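Local atomic coordinates of alpha-L-rhamnosidase (Streptomyces avermitilis, PDB entry 3W5M), a protein that hydrolyses terminal non-reducing alpha-L-rhamnose residues from alpha-L-rhamnosides, releasing L-rhamnose from citrus flavonoids and from gum arabic. Residues L525-V530 with H568-V573. Numbering follows the deposited sequence.
Sequences LRHAEV and HGFRYV
Ala528 meets a classic beta bulge on the neighbouring antiparallel strand of the concanavalin-like beta-sandwich: its O accepts from Arg571 N at 2.9 Å and from Tyr572 N at 3.0 Å. The Tyr572 bond runs almost straight on from the carbonyl, whereas Arg571 N comes in tilted 29° from its plane. The chain turns a corner at Arg571, so 568-570 belongs to a different sheet from 572-573.

The tight side is an aromatic cluster in the buried interior. His568 lays its ring over one face of His527, centroids 4.0 Å apart and planes at 28°, and His527 turns its CD2 edge onto the face of Phe570. With CG beside the backbone N (chi1 -59°), the His527 ring reaches both partners while ND1 bonds to Ala547 O. A leucine here would probably leave Ala547 O without this donor and His568 without its stacking partner.

The Tyr572 side is looser and partly exposed: the ring brings its edge to Glu529 O, CE2 lying 3.5 Å away. Arg571, also partly exposed, runs extended to a salt bridge with Asp502. Glu529, by contrast, is buried, its side chain about 7 Å from those of Arg634 and His916, which bind rhamnose; its OE1 accepts from Phe914 N and Asn541 ND2, and OE2 from Asn506 ND2.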
loop_
_atom_site.group_PDB
_atom_site.type_symbol
_atom_site.label_atom_id
_atom_site.label_comp_id
_atom_site.label_asym_id
_atom_site.label_seq_id
_atom_site.Cartn_x
_atom_site.Cartn_y
_atom_site.Cartn_z
ATOM N N LEU A 525 -19.370 -10.069 -6.881
ATOM C CA LEU A 525 -18.330 -9.501 -7.740
ATOM C C LEU A 525 -17.030 -10.099 -7.297
ATOM O O LEU A 525 -16.572 -9.798 -6.203
ATOM C CB LEU A 525 -18.217 -7.981 -7.560
ATOM C CG LEU A 525 -19.529 -7.190 -7.675
ATOM C CD1 LEU A 525 -19.313 -5.723 -7.330
ATOM C CD2 LEU A 525 -20.110 -7.353 -9.075
ATOM N N ARG A 526 -16.429 -10.905 -8.153
ATOM C CA ARG A 526 -15.080 -11.422 -7.914
ATOM C C ARG A 526 -14.081 -10.652 -8.776
ATOM O O ARG A 526 -14.420 -10.138 -9.842
ATOM C CB ARG A 526 -14.996 -12.922 -8.166
ATOM C CG ARG A 526 -15.781 -13.757 -7.154
ATOM C CD ARG A 526 -15.337 -15.209 -7.096
ATOM N NE ARG A 526 -15.416 -15.866 -8.402
ATOM C CZ ARG A 526 -14.524 -16.740 -8.868
ATOM N NH1 ARG A 526 -13.475 -17.093 -8.130
ATOM N NH2 ARG A 526 -14.683 -17.255 -10.082
ATOM N N HIS A 527 -12.839 -10.550 -8.301
ATOM C CA HIS A 527 -11.869 -9.692 -8.925
ATOM C C HIS A 527 -10.620 -10.494 -9.245
ATOM O O HIS A 527 -10.150 -11.267 -8.409
ATOM C CB HIS A 527 -11.520 -8.504 -8.001
ATOM C CG HIS A 527 -12.698 -7.654 -7.644
ATOM N ND1 HIS A 527 -13.606 -8.021 -6.676
ATOM C CD2 HIS A 527 -13.093 -6.440 -8.089
ATOM C CE1 HIS A 527 -14.539 -7.091 -6.572
ATOM N NE2 HIS A 527 -14.256 -6.125 -7.424
ATOM N N ALA A 528 -10.117 -10.318 -10.465
ATOM C CA ALA A 528 -8.954 -11.097 -10.951
ATOM C C ALA A 528 -8.003 -10.270 -11.752
ATOM O O ALA A 528 -8.396 -9.347 -12.461
ATOM C CB ALA A 528 -9.407 -12.292 -11.793
ATOM N N GLU A 529 -6.729 -10.657 -11.696
ATOM C CA GLU A 529 -5.698 -9.964 -12.469
ATOM C C GLU A 529 -5.621 -10.464 -13.922
ATOM O O GLU A 529 -5.232 -9.712 -14.808
ATOM C CB GLU A 529 -4.319 -10.205 -11.808
ATOM C CG GLU A 529 -4.157 -9.749 -10.369
ATOM C CD GLU A 529 -2.685 -9.738 -9.950
ATOM O OE1 GLU A 529 -2.142 -10.837 -9.654
ATOM O OE2 GLU A 529 -2.070 -8.637 -9.959
ATOM N N VAL A 530 -5.961 -11.735 -14.136
ATOM C CA VAL A 530 -5.823 -12.404 -15.450
ATOM C C VAL A 530 -6.987 -13.364 -15.698
ATOM O O VAL A 530 -7.793 -13.632 -14.784
ATOM C CB VAL A 530 -4.478 -13.172 -15.560
ATOM C CG1 VAL A 530 -3.299 -12.191 -15.512
ATOM C CG2 VAL A 530 -4.357 -14.205 -14.454
ATOM N N HIS A 568 -9.033 -4.294 -3.853
ATOM C CA HIS A 568 -8.552 -5.462 -4.593
ATOM C C HIS A 568 -7.614 -4.996 -5.699
ATOM O O HIS A 568 -7.642 -3.830 -6.127
ATOM C CB HIS A 568 -9.716 -6.244 -5.232
ATOM C CG HIS A 568 -10.993 -6.199 -4.438
ATOM N ND1 HIS A 568 -11.147 -6.854 -3.235
ATOM C CD2 HIS A 568 -12.180 -5.600 -4.701
ATOM C CE1 HIS A 568 -12.371 -6.636 -2.776
ATOM N NE2 HIS A 568 -13.024 -5.887 -3.653
ATOM N N GLY A 569 -6.799 -5.925 -6.172
ATOM C CA GLY A 569 -5.945 -5.712 -7.353
ATOM C C GLY A 569 -6.490 -6.564 -8.498
ATOM O O GLY A 569 -6.625 -7.785 -8.358
ATOM N N PHE A 570 -6.838 -5.926 -9.609
ATOM C CA PHE A 570 -7.609 -6.617 -10.664
ATOM C C PHE A 570 -7.669 -5.810 -11.925
ATOM O O PHE A 570 -7.593 -4.563 -11.892
ATOM C CB PHE A 570 -9.064 -6.854 -10.200
ATOM C CG PHE A 570 -9.826 -5.592 -9.932
ATOM C CD1 PHE A 570 -9.618 -4.868 -8.748
ATOM C CD2 PHE A 570 -10.795 -5.148 -10.820
ATOM C CE1 PHE A 570 -10.350 -3.712 -8.501
ATOM C CE2 PHE A 570 -11.520 -3.996 -10.574
ATOM C CZ PHE A 570 -11.291 -3.269 -9.425
ATOM N N ARG A 571 -7.838 -6.541 -13.027
ATOM C CA ARG A 571 -8.209 -5.976 -14.324
ATOM C C ARG A 571 -9.620 -6.436 -14.720
ATOM O O ARG A 571 -10.333 -5.753 -15.472
ATOM C CB ARG A 571 -7.207 -6.434 -15.386
ATOM C CG ARG A 571 -7.664 -6.061 -16.801
ATOM C CD ARG A 571 -6.577 -6.249 -17.857
ATOM N NE ARG A 571 -7.163 -6.169 -19.191
ATOM C CZ ARG A 571 -6.470 -6.193 -20.329
ATOM N NH1 ARG A 571 -5.147 -6.311 -20.305
ATOM N NH2 ARG A 571 -7.108 -6.129 -21.498
ATOM N N TYR A 572 -10.018 -7.592 -14.221
ATOM C CA TYR A 572 -11.307 -8.190 -14.623
ATOM C C TYR A 572 -12.223 -8.343 -13.422
ATOM O O TYR A 572 -11.765 -8.685 -12.323
ATOM C CB TYR A 572 -11.070 -9.551 -15.259
ATOM C CG TYR A 572 -10.057 -9.522 -16.393
ATOM C CD1 TYR A 572 -10.451 -9.221 -17.689
ATOM C CD2 TYR A 572 -8.700 -9.810 -16.160
ATOM C CE1 TYR A 572 -9.531 -9.179 -18.724
ATOM C CE2 TYR A 572 -7.773 -9.769 -17.187
ATOM C CZ TYR A 572 -8.201 -9.462 -18.464
ATOM O OH TYR A 572 -7.294 -9.430 -19.493
ATOM N N VAL A 573 -13.515 -8.099 -13.652
ATOM C CA VAL A 573 -14.558 -8.302 -12.643
ATOM C C VAL A 573 -15.559 -9.336 -13.166
ATOM O O VAL A 573 -16.152 -9.139 -14.234
ATOM C CB VAL A 573 -15.278 -6.989 -12.314
ATOM C CG1 VAL A 573 -16.281 -7.199 -11.171
ATOM C CG2 VAL A 573 -14.256 -5.923 -11.943
HETATM O O HOH W 1 -8.339 -9.524 -7.053
#